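Local coordinates for beta-lactamase (PDB 6HUH), which is a class D beta-lactamase that probably hydrolyses beta-lactam antibiotics to substituted beta-amino acids, at residues 26-32 against 229-235; 43-49 against 151-157; 58-63 against 176-180; 94-98 against 182-186; 215-219 against 244-250. All blocks are in the same frame, centred on the assembly; numbering follows the deposited sequence.

Contact 1 of 5, residues 26-32 against 229-235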
# COMPACT_ATOMS: atom_id res chain seq x y z
N CYS A 26 8.11 21.49 -17.94
CA CYS A 26 9.45 20.96 -18.18
C CYS A 26 9.58 19.41 -18.09
O CYS A 26 9.07 18.84 -17.13
CB CYS A 26 10.43 21.65 -17.23
SG CYS A 26 11.81 20.61 -16.70
N MET A 27 10.30 18.75 -19.05
CA MET A 27 10.65 17.32 -18.95
C MET A 27 12.16 17.12 -19.01
O MET A 27 12.78 17.25 -20.06
CB MET A 27 9.91 16.35 -19.87
CG MET A 27 9.71 15.02 -19.12
SD MET A 27 9.00 13.55 -19.92
CE MET A 27 7.31 14.19 -20.42
N LEU A 28 12.72 16.81 -17.86
CA LEU A 28 14.14 16.60 -17.66
C LEU A 28 14.50 15.15 -17.37
O LEU A 28 13.91 14.54 -16.48
CB LEU A 28 14.58 17.48 -16.47
CG LEU A 28 16.09 17.63 -16.24
CD1 LEU A 28 16.43 19.04 -15.88
CD2 LEU A 28 16.62 16.64 -15.21
N PHE A 29 15.52 14.62 -18.06
CA PHE A 29 16.05 13.27 -17.81
C PHE A 29 17.55 13.37 -17.44
O PHE A 29 18.34 13.92 -18.23
CB PHE A 29 15.81 12.29 -18.97
CG PHE A 29 14.37 12.00 -19.29
CD1 PHE A 29 13.63 11.11 -18.52
CD2 PHE A 29 13.76 12.58 -20.39
CE1 PHE A 29 12.29 10.85 -18.83
CE2 PHE A 29 12.42 12.30 -20.71
CZ PHE A 29 11.70 11.43 -19.93
N ALA A 30 17.91 12.89 -16.24
CA ALA A 30 19.29 12.92 -15.74
C ALA A 30 19.86 11.51 -15.52
O ALA A 30 19.10 10.55 -15.40
CB ALA A 30 19.38 13.74 -14.46
N ASP A 31 21.21 11.38 -15.47
CA ASP A 31 21.88 10.10 -15.22
C ASP A 31 21.93 9.76 -13.72
O ASP A 31 21.23 10.40 -12.92
CB ASP A 31 23.28 10.04 -15.87
CG ASP A 31 24.25 11.15 -15.49
OD1 ASP A 31 24.52 11.32 -14.28
OD2 ASP A 31 24.81 11.78 -16.41
N GLY A 32 22.77 8.77 -13.36
CA GLY A 32 22.95 8.30 -11.99
C GLY A 32 23.37 9.36 -10.98
O GLY A 32 22.72 9.50 -9.94
N LYS A 229 20.99 3.24 -13.45
CA LYS A 229 20.02 4.11 -12.77
C LYS A 229 19.74 5.35 -13.64
O LYS A 229 20.59 5.74 -14.43
CB LYS A 229 20.52 4.52 -11.38
CG LYS A 229 20.28 3.46 -10.31
CD LYS A 229 20.94 3.82 -8.99
CE LYS A 229 20.99 2.64 -8.04
NZ LYS A 229 19.70 2.44 -7.31
N LEU A 230 18.54 5.95 -13.51
CA LEU A 230 18.14 7.11 -14.32
C LEU A 230 17.16 7.98 -13.56
O LEU A 230 16.07 7.52 -13.21
CB LEU A 230 17.51 6.61 -15.63
CG LEU A 230 16.99 7.64 -16.63
CD1 LEU A 230 17.66 7.48 -17.95
CD2 LEU A 230 15.48 7.49 -16.85
N ILE A 231 17.54 9.25 -13.30
CA ILE A 231 16.70 10.25 -12.64
C ILE A 231 15.75 10.85 -13.72
O ILE A 231 16.07 10.80 -14.91
CB ILE A 231 17.55 11.37 -11.97
CG1 ILE A 231 18.71 10.84 -11.08
CG2 ILE A 231 16.68 12.36 -11.22
CD1 ILE A 231 18.41 10.02 -9.94
N PHE A 232 14.60 11.40 -13.30
CA PHE A 232 13.62 12.06 -14.17
C PHE A 232 12.81 13.06 -13.35
O PHE A 232 12.47 12.80 -12.20
CB PHE A 232 12.71 11.06 -14.91
CG PHE A 232 11.92 10.14 -14.02
CD1 PHE A 232 10.76 10.59 -13.38
CD2 PHE A 232 12.31 8.83 -13.83
CE1 PHE A 232 10.07 9.77 -12.48
CE2 PHE A 232 11.57 7.98 -12.98
CZ PHE A 232 10.47 8.46 -12.30
N VAL A 233 12.56 14.24 -13.93
CA VAL A 233 11.83 15.32 -13.29
C VAL A 233 10.89 15.88 -14.35
O VAL A 233 11.32 16.14 -15.47
CB VAL A 233 12.76 16.43 -12.72
CG1 VAL A 233 11.97 17.53 -12.02
CG2 VAL A 233 13.82 15.87 -11.77
N HIS A 234 9.60 16.04 -14.00
CA HIS A 234 8.63 16.60 -14.95
C HIS A 234 7.63 17.53 -14.28
O HIS A 234 7.11 17.20 -13.22
CB HIS A 234 7.93 15.50 -15.76
CG HIS A 234 6.96 15.98 -16.80
ND1 HIS A 234 7.33 16.88 -17.78
CD2 HIS A 234 5.68 15.61 -17.02
CE1 HIS A 234 6.27 17.05 -18.54
NE2 HIS A 234 5.25 16.31 -18.12
N THR A 235 7.37 18.70 -14.89
CA THR A 235 6.39 19.66 -14.38
C THR A 235 5.28 19.91 -15.38
O THR A 235 5.51 19.89 -16.59
CB THR A 235 7.00 20.98 -13.93
OG1 THR A 235 7.67 21.56 -15.03
CG2 THR A 235 7.93 20.83 -12.75
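Met-27 crosses the imidazole of His-234 at a slant, the two being partners in a non-hydrogen-bonded pair between antiparallel strands. Its CB starts 3.4 Å from His-234 ND1, and CG stays beside the same nitrogen at 3.3 Å. The chain stays extended to SD, which already lies over the ring face 4.5 Å from the His-234 centroid; the bend at chi3 (-60°) then carries CE almost above the centre, 3.7 Å from the centroid, in a CH-pi contact. The same histidine turns ND1 to Cys-26 O at 2.7 Å, a donor lying above the carbonyl plane. That oxygen also receives the backbone NH of Thr-235, with N to O 2.8 Å and in the carbonyl plane, so two donors grip one acceptor. Farther along, Leu-28 and Val-233 exchange a pair of backbone bonds, and Ala-30 CB packs on Ile-231 CB at 3.9 Å. On the face that carries Met-27, Phe-29 brings CD1 to 3.7 Å from Phe-232 CB; helix 245-264 covers this side. Cys-26, on the other face, is tied by a disulfide to Cys-43. Since His-234 NE2 is hydrogen-bonded to Glu-252, both ring nitrogens have partners, which fixes the imidazole's rotation and is consistent with a positively charged ring, shared between a carbonyl and a carboxylate.

Contact 2 of 5, residues 43-49 against 151-157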
# COMPACT_ATOMS: atom_id res chain seq x y z
N CYS A 43 13.48 24.31 -16.99
CA CYS A 43 14.22 23.38 -16.12
C CYS A 43 15.08 24.05 -15.05
O CYS A 43 15.54 23.35 -14.15
CB CYS A 43 15.04 22.41 -16.98
SG CYS A 43 14.03 21.23 -17.94
N ALA A 44 15.27 25.39 -15.12
CA ALA A 44 16.11 26.17 -14.20
C ALA A 44 15.35 27.07 -13.23
O ALA A 44 15.93 27.50 -12.23
CB ALA A 44 17.13 26.97 -14.98
N SER A 45 14.07 27.36 -13.49
CA SER A 45 13.27 28.18 -12.58
C SER A 45 12.88 27.42 -11.32
O SER A 45 12.51 26.25 -11.39
CB SER A 45 12.02 28.72 -13.26
OG SER A 45 12.39 29.67 -14.24
N GLN A 46 12.93 28.11 -10.18
CA GLN A 46 12.59 27.54 -8.88
C GLN A 46 11.07 27.52 -8.69
O GLN A 46 10.42 28.55 -8.90
CB GLN A 46 13.24 28.35 -7.74
CG GLN A 46 14.76 28.37 -7.75
CD GLN A 46 15.33 28.66 -6.38
OE1 GLN A 46 16.06 27.84 -5.81
NE2 GLN A 46 14.99 29.83 -5.83
N LEU A 47 10.52 26.37 -8.29
CA LEU A 47 9.08 26.23 -8.05
C LEU A 47 8.78 25.60 -6.68
O LEU A 47 9.61 24.83 -6.18
CB LEU A 47 8.44 25.36 -9.15
CG LEU A 47 8.55 25.84 -10.60
CD1 LEU A 47 8.31 24.69 -11.56
CD2 LEU A 47 7.62 27.00 -10.88
N PRO A 48 7.57 25.83 -6.07
CA PRO A 48 7.27 25.16 -4.80
C PRO A 48 7.41 23.63 -4.94
O PRO A 48 6.94 23.11 -5.94
CB PRO A 48 5.82 25.59 -4.50
CG PRO A 48 5.29 26.08 -5.79
CD PRO A 48 6.45 26.69 -6.49
N PRO A 49 8.08 22.90 -4.02
CA PRO A 49 8.21 21.44 -4.23
C PRO A 49 6.91 20.67 -3.98
O PRO A 49 6.73 19.58 -4.52
CB PRO A 49 9.33 21.04 -3.28
CG PRO A 49 9.30 22.05 -2.19
CD PRO A 49 8.72 23.32 -2.76
N LEU A 151 10.04 27.84 0.67
CA LEU A 151 10.82 26.84 -0.05
C LEU A 151 10.44 26.74 -1.53
O LEU A 151 9.25 26.88 -1.89
CB LEU A 151 10.76 25.47 0.66
CG LEU A 151 11.79 24.39 0.26
CD1 LEU A 151 13.24 24.83 0.54
CD2 LEU A 151 11.53 23.11 0.99
N ALA A 152 11.46 26.58 -2.39
CA ALA A 152 11.36 26.47 -3.85
C ALA A 152 12.55 25.69 -4.42
O ALA A 152 13.70 25.89 -4.02
CB ALA A 152 11.29 27.86 -4.47
N ILE A 153 12.27 24.77 -5.32
CA ILE A 153 13.29 23.97 -5.98
C ILE A 153 13.09 24.00 -7.51
O ILE A 153 11.94 23.98 -8.00
CB ILE A 153 13.40 22.53 -5.38
CG1 ILE A 153 14.70 21.80 -5.86
CG2 ILE A 153 12.13 21.69 -5.63
CD1 ILE A 153 15.20 20.68 -4.93
N SER A 154 14.20 24.08 -8.26
CA SER A 154 14.15 24.05 -9.71
C SER A 154 14.24 22.56 -10.19
O SER A 154 14.84 21.72 -9.49
CB SER A 154 15.26 24.92 -10.30
OG SER A 154 16.29 24.13 -10.85
N PRO A 155 13.63 22.20 -11.36
CA PRO A 155 13.71 20.80 -11.82
C PRO A 155 15.15 20.24 -11.90
O PRO A 155 15.35 19.05 -11.65
CB PRO A 155 12.99 20.82 -13.17
CG PRO A 155 12.06 21.97 -13.06
CD PRO A 155 12.81 23.01 -12.29
N GLN A 156 16.14 21.13 -12.19
CA GLN A 156 17.57 20.82 -12.26
C GLN A 156 18.05 20.42 -10.89
O GLN A 156 18.63 19.34 -10.74
CB GLN A 156 18.39 22.04 -12.73
CG GLN A 156 18.63 22.09 -14.22
CD GLN A 156 18.98 23.50 -14.65
OE1 GLN A 156 19.46 24.32 -13.85
NE2 GLN A 156 18.72 23.81 -15.92
N GLU A 157 17.80 21.28 -9.88
CA GLU A 157 18.17 21.07 -8.48
C GLU A 157 17.58 19.78 -7.93
O GLU A 157 18.30 19.05 -7.26
CB GLU A 157 17.75 22.27 -7.61
CG GLU A 157 18.50 23.56 -7.88
CD GLU A 157 17.94 24.76 -7.13
OE1 GLU A 157 16.70 24.85 -6.99
OE2 GLU A 157 18.75 25.63 -6.72
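Pro-49 lays its ring against two aliphatic side chains: CB rests on Ile-153 CG2 at 3.7 Å, while CG meets Leu-151 CD2 at 4.0 Å with the two side chains crossing at about a right angle. Chi1 near -167° turns CG1 of Ile-153 anti to its backbone N and puts the CG2 methyl between N and the carbonyl carbon, where the proline meets it. Two residues earlier, Leu-47 and Ile-153 form a single antiparallel bridge, with Leu-47 N to Ile-153 O and Ile-153 N to Leu-47 O both 2.8 Å. Beyond the bridge the segment 151-157 turns into helix 155-166 through a capping box. Ser-154 N donates to Glu-157 OE1 at 2.9 Å, on the anti side of the carboxylate, and the serine OG accepts weakly from the NH groups of Glu-157 and Gln-156. The loop closes over this helix start: Cys-43 O takes the NH of Gln-156 at 3.0 Å, and Pro-155 CD lies 3.3 Å from the same oxygen. Pro-155 also packs against strand 26-30 at Cys-26. At the other end, Pro-49 O is hydrogen-bonded to Thr-52, next to Ser-51, the predicted acyl-ester nucleophile.

Contact 3 of 5, residues 58-63 against 176-180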
# COMPACT_ATOMS: atom_id res chain seq x y z
N ALA A 58 11.00 11.70 4.04
CA ALA A 58 11.11 10.24 4.28
C ALA A 58 12.53 9.88 4.76
O ALA A 58 12.66 9.01 5.61
CB ALA A 58 10.79 9.47 3.01
N LEU A 59 13.57 10.58 4.24
CA LEU A 59 14.96 10.36 4.63
C LEU A 59 15.24 10.88 6.05
O LEU A 59 15.90 10.18 6.82
CB LEU A 59 15.92 11.03 3.64
CG LEU A 59 15.95 10.46 2.24
CD1 LEU A 59 16.40 11.52 1.27
CD2 LEU A 59 16.85 9.22 2.16
N MET A 60 14.74 12.11 6.37
CA MET A 60 14.87 12.74 7.69
C MET A 60 14.23 11.81 8.70
O MET A 60 14.89 11.40 9.66
CB MET A 60 14.15 14.11 7.73
CG MET A 60 14.78 15.17 6.87
SD MET A 60 13.92 16.76 7.04
CE MET A 60 14.27 17.48 5.42
N GLY A 61 12.97 11.44 8.43
CA GLY A 61 12.17 10.53 9.23
C GLY A 61 12.77 9.16 9.48
O GLY A 61 12.65 8.64 10.59
N TYR A 62 13.42 8.56 8.49
CA TYR A 62 14.06 7.28 8.72
C TYR A 62 15.42 7.41 9.37
O TYR A 62 15.79 6.55 10.16
CB TYR A 62 14.15 6.44 7.45
CG TYR A 62 12.82 5.84 7.05
CD1 TYR A 62 12.25 4.80 7.78
CD2 TYR A 62 12.14 6.31 5.93
CE1 TYR A 62 11.02 4.27 7.43
CE2 TYR A 62 10.90 5.78 5.57
CZ TYR A 62 10.35 4.76 6.32
OH TYR A 62 9.14 4.26 5.91
N ASP A 63 16.17 8.46 9.06
CA ASP A 63 17.50 8.68 9.63
C ASP A 63 17.44 8.98 11.12
O ASP A 63 18.27 8.49 11.88
CB ASP A 63 18.23 9.81 8.87
CG ASP A 63 19.69 9.93 9.24
OD1 ASP A 63 20.47 8.95 8.98
OD2 ASP A 63 20.08 11.01 9.78
N THR A 176 17.86 3.40 5.33
CA THR A 176 17.06 4.63 5.23
C THR A 176 16.67 4.79 3.76
O THR A 176 15.51 5.07 3.48
CB THR A 176 17.81 5.86 5.81
OG1 THR A 176 17.83 5.76 7.25
CG2 THR A 176 17.16 7.19 5.43
N LEU A 177 17.63 4.54 2.83
CA LEU A 177 17.43 4.63 1.37
C LEU A 177 16.47 3.56 0.91
O LEU A 177 15.66 3.84 0.02
CB LEU A 177 18.74 4.50 0.57
CG LEU A 177 19.83 5.59 0.71
CD1 LEU A 177 21.07 5.19 -0.07
CD2 LEU A 177 19.34 6.96 0.24
N GLN A 178 16.55 2.34 1.49
CA GLN A 178 15.65 1.25 1.12
C GLN A 178 14.22 1.48 1.63
O GLN A 178 13.29 1.29 0.87
CB GLN A 178 16.20 -0.12 1.53
CG GLN A 178 15.54 -1.30 0.79
CD GLN A 178 15.95 -1.44 -0.66
OE1 GLN A 178 15.22 -1.05 -1.59
NE2 GLN A 178 17.11 -2.05 -0.90
N HIS A 179 14.04 1.93 2.88
CA HIS A 179 12.70 2.22 3.39
C HIS A 179 12.03 3.34 2.56
O HIS A 179 10.86 3.22 2.19
CB HIS A 179 12.75 2.60 4.86
CG HIS A 179 12.91 1.45 5.82
ND1 HIS A 179 12.13 0.31 5.71
CD2 HIS A 179 13.68 1.35 6.93
CE1 HIS A 179 12.49 -0.46 6.73
NE2 HIS A 179 13.42 0.12 7.48
N THR A 180 12.80 4.40 2.25
CA THR A 180 12.37 5.54 1.42
C THR A 180 11.93 5.05 0.03
O THR A 180 10.91 5.51 -0.48
CB THR A 180 13.49 6.60 1.35
OG1 THR A 180 13.86 7.02 2.68
CG2 THR A 180 13.12 7.81 0.46
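Tyr-62 and His-179 both hold CG anti to the carbonyl carbon (chi1 -75° and -78°), and from these two helices the settings bring the tyrosine ring under the histidine's CB. That carbon stands 3.5 Å from the Tyr-62 centroid, over the face, in a CH-pi contact. The rings themselves are tilted by only 21° but slid apart, so they barely overlap. Beside them Thr-176 sends CG2 to Tyr-62 CB at 3.7 Å and to Leu-59 O at 3.5 Å. Thr-180 OG1 donates back to Thr-176 O at 2.7 Å, on the opposite face of the carbonyl plane from Thr-180 N. With its proton spent inside its own helix, the hydroxyl meets Leu-59 CD2 by packing alone. Leu-59 CD2 also touches Leu-177 CD2 at 3.9 Å. The polar ends have partners outside the two segments: Tyr-62 OH is hydrogen-bonded to Asp-69 O, and His-179 ND1 to Glu-70. Helix 56-64 is thus clasped to helix 174-184, with helix 155-166 reaching Leu-59 and helix 94-99 lying against Ala-58 and Tyr-62.

Contact 4 of 5, residues 94-98 against 182-186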
# COMPACT_ATOMS: atom_id res chain seq x y z
N PRO A 94 3.66 5.35 6.93
CA PRO A 94 4.53 6.03 5.94
C PRO A 94 4.24 5.67 4.48
O PRO A 94 4.54 6.45 3.58
CB PRO A 94 5.94 5.61 6.37
CG PRO A 94 5.80 5.23 7.80
CD PRO A 94 4.48 4.56 7.88
N SER A 95 3.62 4.49 4.24
CA SER A 95 3.23 3.97 2.92
C SER A 95 2.00 4.73 2.38
O SER A 95 1.94 5.07 1.20
CB SER A 95 2.94 2.47 3.03
OG SER A 95 2.66 1.89 1.76
N ARG A 96 1.03 4.97 3.27
CA ARG A 96 -0.22 5.68 3.03
C ARG A 96 0.05 7.20 2.93
O ARG A 96 -0.68 7.91 2.25
CB ARG A 96 -1.22 5.35 4.15
CG ARG A 96 -2.60 5.92 3.95
CD ARG A 96 -3.58 5.43 4.98
NE ARG A 96 -4.82 6.20 4.95
CZ ARG A 96 -5.89 5.87 4.22
NH1 ARG A 96 -5.87 4.79 3.46
NH2 ARG A 96 -6.98 6.61 4.27
N TRP A 97 1.11 7.69 3.63
CA TRP A 97 1.58 9.08 3.67
C TRP A 97 2.00 9.52 2.29
O TRP A 97 1.52 10.52 1.78
CB TRP A 97 2.80 9.14 4.60
CG TRP A 97 3.54 10.44 4.67
CD1 TRP A 97 2.99 11.67 4.84
CD2 TRP A 97 4.95 10.59 4.83
NE1 TRP A 97 3.99 12.61 4.99
CE2 TRP A 97 5.21 11.97 4.99
CE3 TRP A 97 6.05 9.71 4.78
CZ2 TRP A 97 6.50 12.48 5.13
CZ3 TRP A 97 7.32 10.21 4.91
CH2 TRP A 97 7.55 11.58 5.09
N MET A 98 2.87 8.72 1.66
CA MET A 98 3.40 8.94 0.32
C MET A 98 2.29 8.88 -0.73
O MET A 98 2.20 9.78 -1.57
CB MET A 98 4.51 7.92 0.00
CG MET A 98 5.78 8.17 0.77
SD MET A 98 6.43 9.84 0.51
CE MET A 98 8.10 9.58 0.90
N ASN A 182 10.96 1.89 -0.85
CA ASN A 182 9.80 1.04 -0.68
C ASN A 182 8.50 1.84 -0.64
O ASN A 182 7.66 1.65 -1.52
CB ASN A 182 9.95 0.12 0.54
CG ASN A 182 11.01 -0.97 0.40
OD1 ASN A 182 11.47 -1.33 -0.69
ND2 ASN A 182 11.40 -1.56 1.52
N ILE A 183 8.39 2.81 0.29
CA ILE A 183 7.20 3.66 0.40
C ILE A 183 6.96 4.53 -0.87
O ILE A 183 5.80 4.91 -1.11
CB ILE A 183 7.16 4.49 1.71
CG1 ILE A 183 8.38 5.40 1.89
CG2 ILE A 183 6.99 3.58 2.89
CD1 ILE A 183 8.26 6.42 3.04
N LEU A 184 8.02 4.78 -1.70
CA LEU A 184 8.00 5.60 -2.95
C LEU A 184 7.89 4.79 -4.28
O LEU A 184 7.85 5.40 -5.35
CB LEU A 184 9.26 6.50 -3.06
CG LEU A 184 9.35 7.79 -2.24
CD1 LEU A 184 10.69 8.42 -2.45
CD2 LEU A 184 8.27 8.76 -2.63
N ARG A 185 7.92 3.44 -4.20
CA ARG A 185 7.85 2.51 -5.33
C ARG A 185 6.58 2.65 -6.16
O ARG A 185 5.49 2.81 -5.62
CB ARG A 185 8.04 1.07 -4.84
CG ARG A 185 8.23 0.05 -5.95
CD ARG A 185 9.66 -0.47 -6.03
NE ARG A 185 9.71 -1.84 -6.55
CZ ARG A 185 9.59 -2.16 -7.83
NH1 ARG A 185 9.43 -1.21 -8.75
NH2 ARG A 185 9.62 -3.43 -8.21
N GLN A 186 6.75 2.58 -7.48
CA GLN A 186 5.75 2.73 -8.54
C GLN A 186 5.70 1.45 -9.44
O GLN A 186 6.61 0.60 -9.34
CB GLN A 186 6.15 3.95 -9.42
CG GLN A 186 6.12 5.30 -8.72
CD GLN A 186 4.71 5.81 -8.53
OE1 GLN A 186 3.83 5.61 -9.38
NE2 GLN A 186 4.46 6.47 -7.39
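Ser-95 and Ile-183 bring their backbones close, CA to CA 4.7 Å, where the first turn of helix 94-99 meets the last turn of helix 174-184. Ile-183 then works as a knob in a hole made by Pro-94, Ser-95, Trp-97 and Met-98. Its two branches divide the hole between them. With chi1 at 58°, CG1 lies between the backbone N and the carbonyl carbon, and its tip CD1 runs inward to within 3.8 Å of Met-98 CG, with Pro-94 CB at 4.1 Å and the Trp-97 indole approached obliquely at CE3. The other branch, CG2, lies over the helix start, 3.7 Å from Ser-95 N. Met-98 bends at chi2 (-56°), which swings its sulfur and methyl across to Leu-184: Met-98 CE reaches Leu-184 CD2 at 3.6 Å, and SD follows at 3.8 Å from the same methyl. SD also lies over one face of Trp-97, offset toward the rim. No hydrogen bond joins the two segments; the grip is aliphatic and sulfur-based. Trp-97 settles its own polar end by bonding Ser-106 through NE1, and Met-98 O accepts from Lys-197 NZ. That lysine opens the Lys-Thr-Gly motif of serine beta-lactamases. The knob-into-hole joint lies in the helical region close to the active site, with the Trp-97 side chain about 8 Å from that of Ser-51, the predicted nucleophile.

Contact 5 of 5, residues 215-219 against 244-250. With SO4 (sulfate ion), chain C.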
# COMPACT_ATOMS: atom_id res chain seq x y z
N GLN A 215 -1.49 25.79 -11.63
CA GLN A 215 -1.12 24.58 -10.92
C GLN A 215 0.23 24.06 -11.42
O GLN A 215 0.48 24.09 -12.62
CB GLN A 215 -2.20 23.52 -11.19
CG GLN A 215 -2.72 22.82 -9.94
CD GLN A 215 -3.67 21.70 -10.29
OE1 GLN A 215 -3.43 20.53 -9.99
NE2 GLN A 215 -4.77 22.04 -10.95
N ILE A 216 1.08 23.58 -10.51
CA ILE A 216 2.36 22.95 -10.86
C ILE A 216 2.26 21.48 -10.50
O ILE A 216 2.11 21.13 -9.33
CB ILE A 216 3.64 23.58 -10.25
CG1 ILE A 216 3.74 25.10 -10.53
CG2 ILE A 216 4.91 22.83 -10.74
CD1 ILE A 216 4.37 25.88 -9.42
N GLY A 217 2.30 20.65 -11.52
CA GLY A 217 2.28 19.21 -11.35
C GLY A 217 3.69 18.72 -11.30
O GLY A 217 4.55 19.24 -12.00
N TRP A 218 3.98 17.79 -10.43
CA TRP A 218 5.34 17.29 -10.38
C TRP A 218 5.33 15.76 -10.44
O TRP A 218 4.54 15.13 -9.74
CB TRP A 218 6.01 17.67 -9.04
CG TRP A 218 6.54 19.05 -8.80
CD1 TRP A 218 5.93 20.02 -8.06
CD2 TRP A 218 7.90 19.48 -8.98
NE1 TRP A 218 6.79 21.08 -7.86
CE2 TRP A 218 8.00 20.78 -8.42
CE3 TRP A 218 9.03 18.93 -9.61
CZ2 TRP A 218 9.18 21.53 -8.49
CZ3 TRP A 218 10.19 19.67 -9.68
CH2 TRP A 218 10.26 20.95 -9.11
N PHE A 219 6.23 15.16 -11.21
CA PHE A 219 6.49 13.73 -11.17
C PHE A 219 7.99 13.51 -11.23
O PHE A 219 8.62 13.60 -12.29
CB PHE A 219 5.71 12.87 -12.15
CG PHE A 219 5.86 11.43 -11.69
CD1 PHE A 219 5.37 11.02 -10.45
CD2 PHE A 219 6.57 10.51 -12.45
CE1 PHE A 219 5.56 9.72 -10.00
CE2 PHE A 219 6.74 9.20 -12.01
CZ PHE A 219 6.25 8.82 -10.77
N PHE A 244 -5.91 16.46 -12.86
CA PHE A 244 -5.01 16.99 -11.84
C PHE A 244 -3.65 17.11 -12.48
O PHE A 244 -3.17 16.11 -13.03
CB PHE A 244 -4.91 16.05 -10.63
CG PHE A 244 -5.95 16.22 -9.55
CD1 PHE A 244 -6.02 17.40 -8.80
CD2 PHE A 244 -6.82 15.18 -9.23
CE1 PHE A 244 -6.96 17.54 -7.78
CE2 PHE A 244 -7.76 15.33 -8.21
CZ PHE A 244 -7.83 16.50 -7.49
N ALA A 245 -3.04 18.31 -12.43
CA ALA A 245 -1.72 18.63 -12.99
C ALA A 245 -0.65 17.56 -12.77
O ALA A 245 0.01 17.19 -13.74
CB ALA A 245 -1.24 19.97 -12.47
N SER A 246 -0.49 17.04 -11.52
CA SER A 246 0.49 16.01 -11.16
C SER A 246 0.18 14.61 -11.74
O SER A 246 1.11 13.81 -11.93
CB SER A 246 0.66 15.92 -9.65
OG SER A 246 -0.57 15.54 -9.06
N LEU A 247 -1.10 14.31 -12.00
CA LEU A 247 -1.51 13.02 -12.57
C LEU A 247 -1.27 13.00 -14.11
O LEU A 247 -1.11 11.93 -14.70
CB LEU A 247 -2.95 12.65 -12.18
CG LEU A 247 -3.34 12.84 -10.71
CD1 LEU A 247 -4.71 12.22 -10.40
CD2 LEU A 247 -2.28 12.29 -9.73
N ARG A 248 -1.19 14.18 -14.71
CA ARG A 248 -0.89 14.39 -16.12
C ARG A 248 0.64 14.31 -16.26
O ARG A 248 1.16 13.99 -17.33
CB ARG A 248 -1.39 15.78 -16.56
CG ARG A 248 -1.72 15.85 -18.02
CD ARG A 248 -1.99 17.28 -18.49
NE ARG A 248 -3.34 17.78 -18.20
CZ ARG A 248 -4.42 17.51 -18.93
NH1 ARG A 248 -4.33 16.76 -20.02
NH2 ARG A 248 -5.60 18.03 -18.59
N ALA A 249 1.37 14.60 -15.17
CA ALA A 249 2.83 14.55 -15.12
C ALA A 249 3.29 13.09 -15.07
O ALA A 249 4.09 12.68 -15.91
CB ALA A 249 3.36 15.35 -13.92
N ARG A 250 2.71 12.30 -14.11
CA ARG A 250 2.96 10.87 -13.87
C ARG A 250 2.71 10.04 -15.13
O ARG A 250 3.48 9.14 -15.46
CB ARG A 250 2.09 10.39 -12.71
CG ARG A 250 2.35 8.94 -12.28
CD ARG A 250 1.56 8.54 -11.02
NE ARG A 250 0.53 7.51 -11.25
CZ ARG A 250 0.78 6.22 -11.44
NH1 ARG A 250 2.02 5.76 -11.47
NH2 ARG A 250 -0.23 5.37 -11.64
S SO4 C . -0.50 15.35 -4.86
O1 SO4 C . -1.69 15.53 -4.02
O2 SO4 C . -0.77 15.80 -6.22
O3 SO4 C . 0.59 16.13 -4.31
O4 SO4 C . -0.14 13.93 -4.88
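Phe-219 offers one face of its ring to Arg-250, whose CG stands 4.0 Å from the centroid, almost straight above it, in a CH-pi contact. The guanidinium is not stacked on it; its plane is turned 70° from the ring, and the side chain leads away after bending at chi3. The phenylalanine ring also meets that of Phe-232 on the adjacent strand. At the other end of the contact, Phe-244 has Gln-215 OE1 near its plane, at the ring edge, with OE1 to CD1 4.2 Å. The same oxygen receives a weak hydrogen bond from Ala-245 N at 3.3 Å, where helix 245-264 is starting. Between these ends the strand and helix run at 34° to each other, the carboxy-terminal helix lying over the central antiparallel sheet as in the serine beta-lactamase and penicillin-binding protein fold. Gly-217 has no side chain to hold the two backbones apart, and its CA comes to 3.7 Å from Ser-246 CA. Ala-249 fits next, its CB 3.8 Å from Phe-219 CB. Ser-246 places OG between its backbone N and carbonyl carbon (chi1 62°), from where it donates to O2 of a sulfate at 2.9 Å. The ion, probably from the crystallisation liquor, is also hydrogen-bonded by Thr-198 of the Lys-Thr-Gly motif and by Ser-101. Trp-218, on the other side of the strand, bonds Pro-48 O.

Contact 1 pairs two strands of the central sheet, and contact 5 lays the carboxy-terminal helix on a third. Their strands, 228-238 and 215-225, are neighbours, and both contacts are buried, but backbone bonds dominate the first and side-chain packing the second. Contact 2, the one that is only partly buried, is nested in the chain loop closed by contact 1 and touches it through the disulfide; its chemistry is that of loops, with a lone bridge and a capped helix start. Contacts 3 and 4 both use helix 174-184, lie side by side with centres about 11 Å apart, and have no hydrogen bond between their segments. Contacts 2 and 3 lie on opposite sides of the chain's centre.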